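Side-chain contacts in cellulose 1,4-beta-cellobiosidase (Clostridium thermocellum, PDB 3ZQX), which belongs to a cellulosomal cellobiohydrolase that cleaves cellobiose from cellulose, and is its family 3b carbohydrate-binding module, from a family that typically binds cellulose: residues Phe23-Thr28 with Tyr33-Ile38; Phe44-Glu47 with Gln51-Phe54; Pro68-Gly71 with Glu76-Leu79. The protein carries 1 engineered substitution. All blocks are in the same frame, centred on the assembly; numbering follows the deposited sequence.

How the contacts relate
Contact 1 (23-28 with 33-38) lies at one end of the module and contact 2 (44-47 with 51-54) toward the other, on opposite sides of the chain's centre, their own centres about 24 Å apart. Contact 3 (68-71 with 76-79) is only about 8 Å from contact 2, centre to centre, and the two touch through Phe44 and His77. Three of the four touching residues of contact 1 are buried, whereas contacts 2 and 3 are partly buried. The chemistry follows: contact 1 is side-chain packing alone, one apolar pair and one amide beside a ring, contact 2 apolar packing beside a calcium site, and contact 3 a backbone-bonded hairpin.

Contact 1 of 3, residues Phe23-Thr28 with Tyr33-Ile38; sequences FNIVNT and YSLKDI
Asn27 and Tyr33 meet where strand 15-27 of the CBM3 beta-sandwich, after a short loop, is followed by strand 33-34, and Ile25 and Leu35 pack nearby. The backbones do not pair: the CA atoms of Asn27 and Tyr33 are 8.5 Å apart, so side chains alone make the contact.

The apolar part is slight. Ile25 CD1 approaches Leu35 CD2 at 4.4 Å, and Phe83 of strand 78-83 touches both residues, placing the pair in the interior between the sheets.

Polar and aromatic groups meet at the other end. With CG anti to the backbone N (chi1 -173°), Asn27 extends its amide toward Tyr33, and the amide and ring planes are nearly parallel, 9° apart. The approach to the ring is nevertheless oblique. The amide is held by neighbours: ND2 donates to the carbonyl oxygens of Arg31 and Leu88, and OD1 accepts from Gly29 N. At the far end of the ring, Tyr33 OH is hydrogen-bonded to Asp2, Arg31 and Lys134.

Within 33-38, Ser34 OG accepts from Lys36 N at 3.1 Å, an ST turn that opens the 3-10 segment. Across the contact, the nearest approach is Asn27 ND2 to Tyr33 CD2, 3.6 Å.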
ATOM      1  N   PHE A  23      -4.615   2.386   3.750  1.00  8.42           N
ATOM      2  CA  PHE A  23      -5.038   2.477   2.359  1.00  8.88           C
ATOM      3  C   PHE A  23      -6.547   2.268   2.274  1.00  8.84           C
ATOM      4  O   PHE A  23      -7.167   1.735   3.192  1.00  9.48           O
ATOM      5  CB  PHE A  23      -4.407   1.386   1.479  1.00  9.03           C
ATOM      6  CG  PHE A  23      -2.911   1.288   1.572  1.00  8.69           C
ATOM      7  CD1 PHE A  23      -2.101   2.364   1.257  1.00  9.84           C
ATOM      8  CD2 PHE A  23      -2.310   0.096   1.942  1.00  9.29           C
ATOM      9  CE1 PHE A  23      -0.713   2.253   1.334  1.00 10.33           C
ATOM     10  CE2 PHE A  23      -0.933  -0.020   2.020  1.00  9.96           C
ATOM     11  CZ  PHE A  23      -0.137   1.059   1.711  1.00 10.28           C
ATOM     12  N   ASN A  24      -7.141   2.725   1.180  1.00  8.95           N
ATOM     13  CA  ASN A  24      -8.507   2.363   0.840  1.00  9.47           C
ATOM     14  C   ASN A  24      -8.540   2.214  -0.665  1.00  9.38           C
ATOM     15  O   ASN A  24      -8.171   3.156  -1.366  1.00 10.91           O
ATOM     16  CB  ASN A  24      -9.453   3.474   1.304  1.00 10.12           C
ATOM     17  CG  ASN A  24     -10.906   3.187   1.003  1.00 10.78           C
ATOM     18  OD1 ASN A  24     -11.330   2.029   0.954  1.00 12.33           O
ATOM     19  ND2 ASN A  24     -11.683   4.250   0.796  1.00 12.48           N
ATOM     20  N   ILE A  25      -8.994   1.070  -1.172  1.00  8.80           N
ATOM     21  CA  ILE A  25      -9.101   0.879  -2.611  1.00  9.08           C
ATOM     22  C   ILE A  25     -10.552   1.081  -3.010  1.00  9.10           C
ATOM     23  O   ILE A  25     -11.439   0.395  -2.513  1.00 10.04           O
ATOM     24  CB  ILE A  25      -8.607  -0.510  -3.054  1.00  9.00           C
ATOM     25  CG1 ILE A  25      -7.118  -0.664  -2.725  1.00 10.13           C
ATOM     26  CG2 ILE A  25      -8.861  -0.705  -4.548  1.00 10.45           C
ATOM     27  CD1 ILE A  25      -6.597  -2.070  -2.912  1.00 11.89           C
ATOM     28  N   VAL A  26     -10.784   2.042  -3.900  1.00  8.82           N
ATOM     29  CA  VAL A  26     -12.136   2.430  -4.289  1.00  8.94           C
ATOM     30  C   VAL A  26     -12.339   2.095  -5.755  1.00  8.87           C
ATOM     31  O   VAL A  26     -11.519   2.471  -6.591  1.00  9.74           O
ATOM     32  CB  VAL A  26     -12.355   3.941  -4.072  1.00 10.60           C
ATOM     33  CG1 VAL A  26     -13.774   4.323  -4.444  1.00 12.58           C
ATOM     34  CG2 VAL A  26     -12.058   4.330  -2.623  1.00 11.62           C
ATOM     35  N   ASN A  27     -13.416   1.377  -6.076  1.00  9.04           N
ATOM     36  CA  ASN A  27     -13.680   1.041  -7.462  1.00  9.00           C
ATOM     37  C   ASN A  27     -14.637   2.087  -7.999  1.00  9.13           C
ATOM     38  O   ASN A  27     -15.848   2.010  -7.785  1.00 11.59           O
ATOM     39  CB  ASN A  27     -14.319  -0.347  -7.507  1.00  9.49           C
ATOM     40  CG  ASN A  27     -14.473  -0.858  -8.908  1.00  9.34           C
ATOM     41  OD1 ASN A  27     -14.322  -0.109  -9.869  1.00 11.91           O
ATOM     42  ND2 ASN A  27     -14.767  -2.147  -9.041  1.00  9.63           N
ATOM     43  N   THR A  28     -14.097   3.004  -8.796  1.00 10.40           N
ATOM     44  CA  THR A  28     -14.870   4.134  -9.300  1.00 11.34           C
ATOM     45  C   THR A  28     -15.423   3.861 -10.684  1.00 12.13           C
ATOM     46  O   THR A  28     -16.139   4.693 -11.239  1.00 15.05           O
ATOM     47  CB  THR A  28     -14.040   5.441  -9.375  1.00 14.01           C
ATOM     48  OG1 THR A  28     -13.046   5.330 -10.403  1.00 19.20           O
ATOM     49  CG2 THR A  28     -13.380   5.752  -8.045  1.00 15.08           C
ATOM     50  N   TYR A  33     -14.735  -6.332  -9.875  1.00  9.22           N
ATOM     51  CA  TYR A  33     -13.499  -7.099  -9.955  1.00  8.82           C
ATOM     52  C   TYR A  33     -13.399  -8.104  -8.829  1.00  8.85           C
ATOM     53  O   TYR A  33     -14.116  -8.006  -7.826  1.00 11.20           O
ATOM     54  CB  TYR A  33     -12.285  -6.180  -9.837  1.00 10.14           C
ATOM     55  CG  TYR A  33     -12.140  -5.171 -10.938  1.00  9.54           C
ATOM     56  CD1 TYR A  33     -12.077  -5.568 -12.267  1.00 10.58           C
ATOM     57  CD2 TYR A  33     -12.040  -3.822 -10.649  1.00 10.76           C
ATOM     58  CE1 TYR A  33     -11.929  -4.655 -13.278  1.00 10.82           C
ATOM     59  CE2 TYR A  33     -11.885  -2.891 -11.656  1.00 12.79           C
ATOM     60  CZ  TYR A  33     -11.824  -3.319 -12.970  1.00 11.11           C
ATOM     61  OH  TYR A  33     -11.657  -2.417 -13.995  1.00 13.11           O
ATOM     62  N   SER A  34     -12.482  -9.051  -8.985  1.00  8.75           N
ATOM     63  CA  SER A  34     -11.903  -9.714  -7.833  1.00  9.53           C
ATOM     64  C   SER A  34     -10.595  -9.022  -7.464  1.00  8.36           C
ATOM     65  O   SER A  34      -9.764  -8.744  -8.337  1.00  9.21           O
ATOM     66  CB  SER A  34     -11.605 -11.176  -8.118  1.00 10.29           C
ATOM     67  OG  SER A  34     -10.918 -11.721  -7.006  1.00 10.55           O
ATOM     68  N   LEU A  35     -10.409  -8.758  -6.177  1.00  8.25           N
ATOM     69  CA  LEU A  35      -9.152  -8.227  -5.700  1.00  8.60           C
ATOM     70  C   LEU A  35      -7.976  -9.149  -6.006  1.00  9.02           C
ATOM     71  O   LEU A  35      -6.831  -8.697  -5.993  1.00  9.57           O
ATOM     72  CB  LEU A  35      -9.226  -7.917  -4.206  1.00  9.20           C
ATOM     73  CG  LEU A  35      -9.996  -6.638  -3.885  1.00 10.28           C
ATOM     74  CD1 LEU A  35     -10.495  -6.654  -2.452  1.00 13.88           C
ATOM     75  CD2 LEU A  35      -9.114  -5.423  -4.122  1.00 13.31           C
ATOM     76  N   LYS A  36      -8.227 -10.422  -6.299  1.00  9.34           N
ATOM     77  CA  LYS A  36      -7.125 -11.309  -6.651  1.00 10.72           C
ATOM     78  C   LYS A  36      -6.380 -10.803  -7.884  1.00  9.93           C
ATOM     79  O   LYS A  36      -5.223 -11.174  -8.105  1.00 12.02           O
ATOM     80  CB  LYS A  36      -7.622 -12.730  -6.892  1.00 13.18           C
ATOM     81  CG  LYS A  36      -8.280 -12.922  -8.247  1.00 16.54           C
ATOM     82  CD  LYS A  36      -8.837 -14.327  -8.410  1.00 20.28           C
ATOM     83  CE  LYS A  36      -9.534 -14.484  -9.754  1.00 22.35           C
ATOM     84  NZ  LYS A  36      -8.603 -14.217 -10.890  1.00 27.32           N
ATOM     85  N   ASP A  37      -7.040  -9.957  -8.677  1.00  9.61           N
ATOM     86  CA  ASP A  37      -6.469  -9.424  -9.916  1.00  9.95           C
ATOM     87  C   ASP A  37      -5.790  -8.062  -9.753  1.00 10.00           C
ATOM     88  O   ASP A  37      -5.288  -7.503 -10.730  1.00 11.57           O
ATOM     89  CB  ASP A  37      -7.549  -9.342 -10.993  1.00 10.31           C
ATOM     90  CG  ASP A  37      -8.029 -10.701 -11.413  1.00 11.58           C
ATOM     91  OD1 ASP A  37      -7.197 -11.632 -11.483  1.00 15.43           O
ATOM     92  OD2 ASP A  37      -9.240 -10.853 -11.664  1.00 12.25           O
ATOM     93  N   ILE A  38      -5.755  -7.542  -8.534  1.00  9.34           N
ATOM     94  CA  ILE A  38      -5.228  -6.203  -8.283  1.00  8.98           C
ATOM     95  C   ILE A  38      -3.961  -6.251  -7.432  1.00  8.08           C
ATOM     96  O   ILE A  38      -3.901  -6.999  -6.454  1.00 10.20           O
ATOM     97  CB  ILE A  38      -6.321  -5.329  -7.624  1.00  9.84           C
ATOM     98  CG1 ILE A  38      -7.471  -5.102  -8.613  1.00 11.66           C
ATOM     99  CG2 ILE A  38      -5.747  -4.015  -7.126  1.00 10.79           C
ATOM    100  CD1 ILE A  38      -8.734  -4.544  -8.002  1.00 12.76           C
TER

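Contact 2 of 3, residues Phe44-Glu47 with Gln51-Phe54; sequences FTKE and QLQF. With CA (calcium ion), chain B.
Leu52 overlaps the far end of the Phe44 ring, both of its methyls meeting CZ: CD1 lies 3.9 Å from Phe44 CZ. The two side chains come from opposite directions, and the leucine reaches the ring obliquely. CG of Phe44 sits between its backbone N and carbonyl carbon (chi1 74°), and from there the ring extends toward strand 52-55. Leu52 CD1 also meets the aliphatic part of Lys46: the extended lysine chain touches this methyl through CD, 4.0 Å away. Phe70 of strand 66-71 touches both Phe44 and Leu52, while Tyr103 touches Lys46 and Leu52.

The alternate residues of 44-47 serve the calcium ion. Thr45 binds it twice, through O at 2.4 Å and through OG1 at 2.6 Å. Glu47 is bidentate, with OE1 and OE2 each 2.5 Å from the calcium, its chain bent at chi2 (71°) to bring the carboxylate round. A water also binds, and Asp110, Asn113 and Asp114 complete the site.

Thr45 and Glu47 thus give four oxygens to one calcium; this chemistry is consistent with the metal holding the course of the loop that presents Phe44 and Lys46 to Leu52, with the carboxylate charges probably offset by the cation.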
ATOM      1  N   PHE A  44       9.103   2.435  -0.776  1.00  7.47           N
ATOM      2  CA  PHE A  44       9.963   2.912   0.286  1.00  7.69           C
ATOM      3  C   PHE A  44      11.333   2.298   0.118  1.00  7.38           C
ATOM      4  O   PHE A  44      11.466   1.198  -0.423  1.00  7.98           O
ATOM      5  CB  PHE A  44       9.370   2.575   1.670  1.00  8.26           C
ATOM      6  CG  PHE A  44       9.474   1.119   2.066  1.00  8.01           C
ATOM      7  CD1 PHE A  44       8.577   0.173   1.596  1.00  7.52           C
ATOM      8  CD2 PHE A  44      10.474   0.709   2.938  1.00  8.67           C
ATOM      9  CE1 PHE A  44       8.675  -1.156   1.984  1.00  7.76           C
ATOM     10  CE2 PHE A  44      10.586  -0.625   3.330  1.00  8.54           C
ATOM     11  CZ  PHE A  44       9.669  -1.555   2.863  1.00  8.42           C
ATOM     12  N   THR A  45      12.343   3.009   0.598  1.00  8.38           N
ATOM     13  CA  THR A  45      13.709   2.521   0.539  1.00  9.33           C
ATOM     14  C   THR A  45      14.043   1.799   1.832  1.00  8.50           C
ATOM     15  O   THR A  45      13.797   2.313   2.930  1.00  9.36           O
ATOM     16  CB  THR A  45      14.699   3.671   0.341  1.00  9.43           C
ATOM     17  OG1 THR A  45      14.400   4.703   1.282  1.00  9.85           O
ATOM     18  CG2 THR A  45      14.611   4.227  -1.079  1.00 10.55           C
ATOM     19  N   LYS A  46      14.597   0.599   1.705  1.00  9.29           N
ATOM     20  CA  LYS A  46      14.968  -0.160   2.889  1.00  9.89           C
ATOM     21  C   LYS A  46      16.374   0.185   3.354  1.00 11.61           C
ATOM     22  O   LYS A  46      17.319   0.157   2.569  1.00 14.54           O
ATOM     23  CB  LYS A  46      14.772  -1.670   2.695  1.00 13.93           C
ATOM     24  CG  LYS A  46      15.555  -2.295   1.585  1.00 18.82           C
ATOM     25  CD  LYS A  46      15.344  -3.800   1.609  1.00 16.00           C
ATOM     26  CE  LYS A  46      16.129  -4.467   0.511  1.00 20.69           C
ATOM     27  NZ  LYS A  46      15.857  -5.931   0.418  1.00 21.29           N
ATOM     28  N   GLU A  47      16.494   0.533   4.632  1.00 11.33           N
ATOM     29  CA  GLU A  47      17.768   0.892   5.235  1.00 11.94           C
ATOM     30  C   GLU A  47      18.526  -0.296   5.835  1.00 12.10           C
ATOM     31  O   GLU A  47      19.700  -0.164   6.167  1.00 15.81           O
ATOM     32  CB  GLU A  47      17.556   1.952   6.324  1.00 12.07           C
ATOM     33  CG  GLU A  47      17.443   3.390   5.827  1.00 12.20           C
ATOM     34  CD  GLU A  47      16.153   3.682   5.085  1.00 10.08           C
ATOM     35  OE1 GLU A  47      15.054   3.436   5.641  1.00  9.94           O
ATOM     36  OE2 GLU A  47      16.231   4.195   3.948  1.00 10.83           O
ATOM     37  N   GLN A  51      14.821  -9.035   7.882  1.00 14.80           N
ATOM     38  CA  GLN A  51      13.539  -9.355   7.280  1.00 11.83           C
ATOM     39  C   GLN A  51      12.542  -8.229   7.480  1.00 10.68           C
ATOM     40  O   GLN A  51      12.351  -7.740   8.599  1.00 12.51           O
ATOM     41  CB  GLN A  51      12.986 -10.632   7.907  1.00 13.42           C
ATOM     42  CG  GLN A  51      11.557 -10.935   7.526  1.00 14.62           C
ATOM     43  CD  GLN A  51      11.073 -12.234   8.120  1.00 16.88           C
ATOM     44  OE1 GLN A  51      10.546 -12.267   9.237  1.00 19.40           O
ATOM     45  NE2 GLN A  51      11.256 -13.322   7.382  1.00 20.34           N
ATOM     46  N   LEU A  52      11.908  -7.828   6.387  1.00  9.38           N
ATOM     47  CA  LEU A  52      10.799  -6.896   6.425  1.00  9.13           C
ATOM     48  C   LEU A  52       9.504  -7.659   6.634  1.00  8.90           C
ATOM     49  O   LEU A  52       9.301  -8.737   6.051  1.00 10.58           O
ATOM     50  CB  LEU A  52      10.721  -6.137   5.108  1.00  9.11           C
ATOM     51  CG  LEU A  52      11.758  -5.031   4.970  1.00  9.32           C
ATOM     52  CD1 LEU A  52      11.951  -4.680   3.503  1.00 11.04           C
ATOM     53  CD2 LEU A  52      11.341  -3.809   5.772  1.00 10.68           C
ATOM     54  N   GLN A  53       8.619  -7.091   7.451  1.00  9.30           N
ATOM     55  CA  GLN A  53       7.345  -7.706   7.779  1.00  9.03           C
ATOM     56  C   GLN A  53       6.218  -6.706   7.601  1.00  8.77           C
ATOM     57  O   GLN A  53       6.345  -5.526   7.957  1.00 10.52           O
ATOM     58  CB  GLN A  53       7.366  -8.175   9.229  1.00 11.38           C
ATOM     59  CG  GLN A  53       8.499  -9.131   9.512  1.00 12.42           C
ATOM     60  CD  GLN A  53       8.575  -9.526  10.968  1.00 14.16           C
ATOM     61  OE1 GLN A  53       8.079  -8.821  11.850  1.00 16.48           O
ATOM     62  NE2 GLN A  53       9.209 -10.660  11.232  1.00 16.48           N
ATOM     63  N   PHE A  54       5.115  -7.188   7.043  1.00  9.41           N
ATOM     64  CA  PHE A  54       3.868  -6.439   6.933  1.00  9.30           C
ATOM     65  C   PHE A  54       2.888  -6.946   7.977  1.00  8.93           C
ATOM     66  O   PHE A  54       2.761  -8.160   8.170  1.00 10.48           O
ATOM     67  CB  PHE A  54       3.268  -6.670   5.548  1.00  9.74           C
ATOM     68  CG  PHE A  54       1.856  -6.164   5.401  1.00  9.05           C
ATOM     69  CD1 PHE A  54       1.617  -4.867   5.005  1.00 10.38           C
ATOM     70  CD2 PHE A  54       0.768  -6.990   5.649  1.00 10.12           C
ATOM     71  CE1 PHE A  54       0.322  -4.390   4.864  1.00 10.44           C
ATOM     72  CE2 PHE A  54      -0.526  -6.522   5.509  1.00 10.16           C
ATOM     73  CZ  PHE A  54      -0.747  -5.222   5.116  1.00 10.24           C
TER
HETATM   74 CA    CA B1146      13.746   4.576   3.773  1.00  8.84          CA
HETATM   75  O   HOH W   1      11.959   3.489   5.176  1.00  9.60           O

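Contact 3 of 3, residues Pro68-Gly71 with Glu76-Leu79; sequences PSFG and EHYL
This is an antiparallel strand-to-strand contact at the turn end of the hairpin formed by strands 66-71 and 78-83, at one side of the five-stranded sheet, where 66-71 is the outermost strand within the chain. The segments run 168° apart end to end. Gly71 and Tyr78 form a hydrogen-bonded pair: Gly71 N donates to Tyr78 O at 3.0 Å, and Tyr78 N returns a bond to Gly71 O at 2.9 Å. Phe70 and Leu79 are the adjacent non-hydrogen-bonded pair.

Side chains divide between the two faces of the sheet. On the face of Tyr78, CG lies between the backbone N and carbonyl carbon (chi1 50°), which folds the ring back over the glycine. The ring face covers the peptide group of Gly71: Gly71 O stands 3.5 Å above the Tyr78 ring plane, over its centre, and Gly71 CA is 3.9 Å from the centroid, 29° off the normal, a CH-pi contact.

On the face of Phe70 and Leu79 the two side chains cross obliquely, with Phe70 CE1 3.8 Å from Leu79 CD1; Ile101 of strand 97-103 touches both. Just before the strand, His77 CD2 comes within 3.3 Å of Gly71 O, while ND1 of the same ring bonds to Phe44 O. The Phe70 side turns inward to Phe44, Leu52 and Ile101, as expected of an edge hairpin in a beta-sandwich of the CBM3 fold.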
ATOM      1  N   PRO A  68       0.823 -10.111   1.433  1.00  9.34           N
ATOM      2  CA  PRO A  68       1.919  -9.143   1.344  1.00  9.02           C
ATOM      3  C   PRO A  68       3.215  -9.728   0.816  1.00  8.40           C
ATOM      4  O   PRO A  68       3.532 -10.885   1.087  1.00 10.64           O
ATOM      5  CB  PRO A  68       2.101  -8.707   2.797  1.00 10.65           C
ATOM      6  CG  PRO A  68       1.753  -9.939   3.588  1.00 11.75           C
ATOM      7  CD  PRO A  68       0.608 -10.577   2.817  1.00 10.98           C
ATOM      8  N   SER A  69       4.001  -8.892   0.154  1.00  8.16           N
ATOM      9  CA  SER A  69       5.355  -9.246  -0.236  1.00  8.69           C
ATOM     10  C   SER A  69       6.155  -7.963  -0.370  1.00  7.42           C
ATOM     11  O   SER A  69       5.606  -6.863  -0.261  1.00  8.26           O
ATOM     12  CB  SER A  69       5.357 -10.044  -1.554  1.00  9.93           C
ATOM     13  OG  SER A  69       4.765  -9.315  -2.615  1.00  9.98           O
ATOM     14  N   PHE A  70       7.448  -8.107  -0.638  1.00  7.87           N
ATOM     15  CA  PHE A  70       8.323  -6.975  -0.893  1.00  7.95           C
ATOM     16  C   PHE A  70       9.031  -7.219  -2.211  1.00  7.72           C
ATOM     17  O   PHE A  70       9.385  -8.353  -2.533  1.00  9.00           O
ATOM     18  CB  PHE A  70       9.302  -6.771   0.270  1.00  8.26           C
ATOM     19  CG  PHE A  70       8.595  -6.437   1.556  1.00  8.06           C
ATOM     20  CD1 PHE A  70       8.292  -5.124   1.864  1.00  8.25           C
ATOM     21  CD2 PHE A  70       8.166  -7.438   2.418  1.00  9.36           C
ATOM     22  CE1 PHE A  70       7.598  -4.805   3.023  1.00  8.41           C
ATOM     23  CE2 PHE A  70       7.466  -7.124   3.568  1.00  9.62           C
ATOM     24  CZ  PHE A  70       7.187  -5.810   3.870  1.00  9.58           C
ATOM     25  N   GLY A  71       9.221  -6.160  -2.980  1.00  8.31           N
ATOM     26  CA  GLY A  71       9.839  -6.287  -4.277  1.00  8.54           C
ATOM     27  C   GLY A  71      10.611  -5.055  -4.665  1.00  7.82           C
ATOM     28  O   GLY A  71      10.625  -4.044  -3.952  1.00  8.04           O
ATOM     29  N   GLU A  76      13.468   1.748  -6.407  1.00  9.66           N
ATOM     30  CA  GLU A  76      12.307   1.056  -6.945  1.00  9.72           C
ATOM     31  C   GLU A  76      11.646   0.123  -5.934  1.00  9.02           C
ATOM     32  O   GLU A  76      10.692  -0.567  -6.275  1.00 11.02           O
ATOM     33  CB  GLU A  76      12.696   0.239  -8.182  1.00 12.18           C
ATOM     34  CG  GLU A  76      13.124   1.053  -9.382  1.00 15.11           C
ATOM     35  CD  GLU A  76      11.966   1.471 -10.266  1.00 15.70           C
ATOM     36  OE1 GLU A  76      10.795   1.293  -9.867  1.00 17.89           O
ATOM     37  OE2 GLU A  76      12.233   1.988 -11.369  1.00 17.88           O
ATOM     38  N   HIS A  77      12.142   0.079  -4.705  1.00  8.04           N
ATOM     39  CA  HIS A  77      11.695  -0.896  -3.715  1.00  7.68           C
ATOM     40  C   HIS A  77      10.289  -0.586  -3.189  1.00  6.71           C
ATOM     41  O   HIS A  77       9.884   0.583  -3.096  1.00  7.35           O
ATOM     42  CB  HIS A  77      12.716  -0.915  -2.575  1.00  7.62           C
ATOM     43  CG  HIS A  77      12.450  -1.959  -1.540  1.00  7.29           C
ATOM     44  ND1 HIS A  77      11.826  -1.689  -0.342  1.00  8.18           N
ATOM     45  CD2 HIS A  77      12.733  -3.285  -1.523  1.00  8.47           C
ATOM     46  CE1 HIS A  77      11.725  -2.807   0.359  1.00  8.71           C
ATOM     47  NE2 HIS A  77      12.273  -3.790  -0.331  1.00  8.75           N
ATOM     48  N   TYR A  78       9.544  -1.628  -2.826  1.00  7.31           N
ATOM     49  CA  TYR A  78       8.176  -1.458  -2.342  1.00  7.12           C
ATOM     50  C   TYR A  78       7.690  -2.608  -1.473  1.00  6.61           C
ATOM     51  O   TYR A  78       8.190  -3.741  -1.536  1.00  7.15           O
ATOM     52  CB  TYR A  78       7.175  -1.305  -3.519  1.00  7.06           C
ATOM     53  CG  TYR A  78       7.337  -2.397  -4.567  1.00  7.84           C
ATOM     54  CD1 TYR A  78       6.733  -3.642  -4.420  1.00  7.90           C
ATOM     55  CD2 TYR A  78       8.138  -2.195  -5.684  1.00  7.61           C
ATOM     56  CE1 TYR A  78       6.928  -4.647  -5.359  1.00  8.00           C
ATOM     57  CE2 TYR A  78       8.331  -3.191  -6.633  1.00  7.96           C
ATOM     58  CZ  TYR A  78       7.725  -4.415  -6.464  1.00  7.65           C
ATOM     59  OH  TYR A  78       7.894  -5.434  -7.363  1.00  8.64           O
ATOM     60  N   LEU A  79       6.682  -2.279  -0.670  1.00  6.93           N
ATOM     61  CA  LEU A  79       5.693  -3.230  -0.193  1.00  7.02           C
ATOM     62  C   LEU A  79       4.683  -3.468  -1.309  1.00  6.52           C
ATOM     63  O   LEU A  79       4.168  -2.517  -1.903  1.00  7.44           O
ATOM     64  CB  LEU A  79       4.920  -2.635   0.990  1.00  7.36           C
ATOM     65  CG  LEU A  79       3.634  -3.366   1.391  1.00  7.67           C
ATOM     66  CD1 LEU A  79       3.930  -4.718   2.029  1.00  9.04           C
ATOM     67  CD2 LEU A  79       2.777  -2.497   2.304  1.00  9.16           C
TER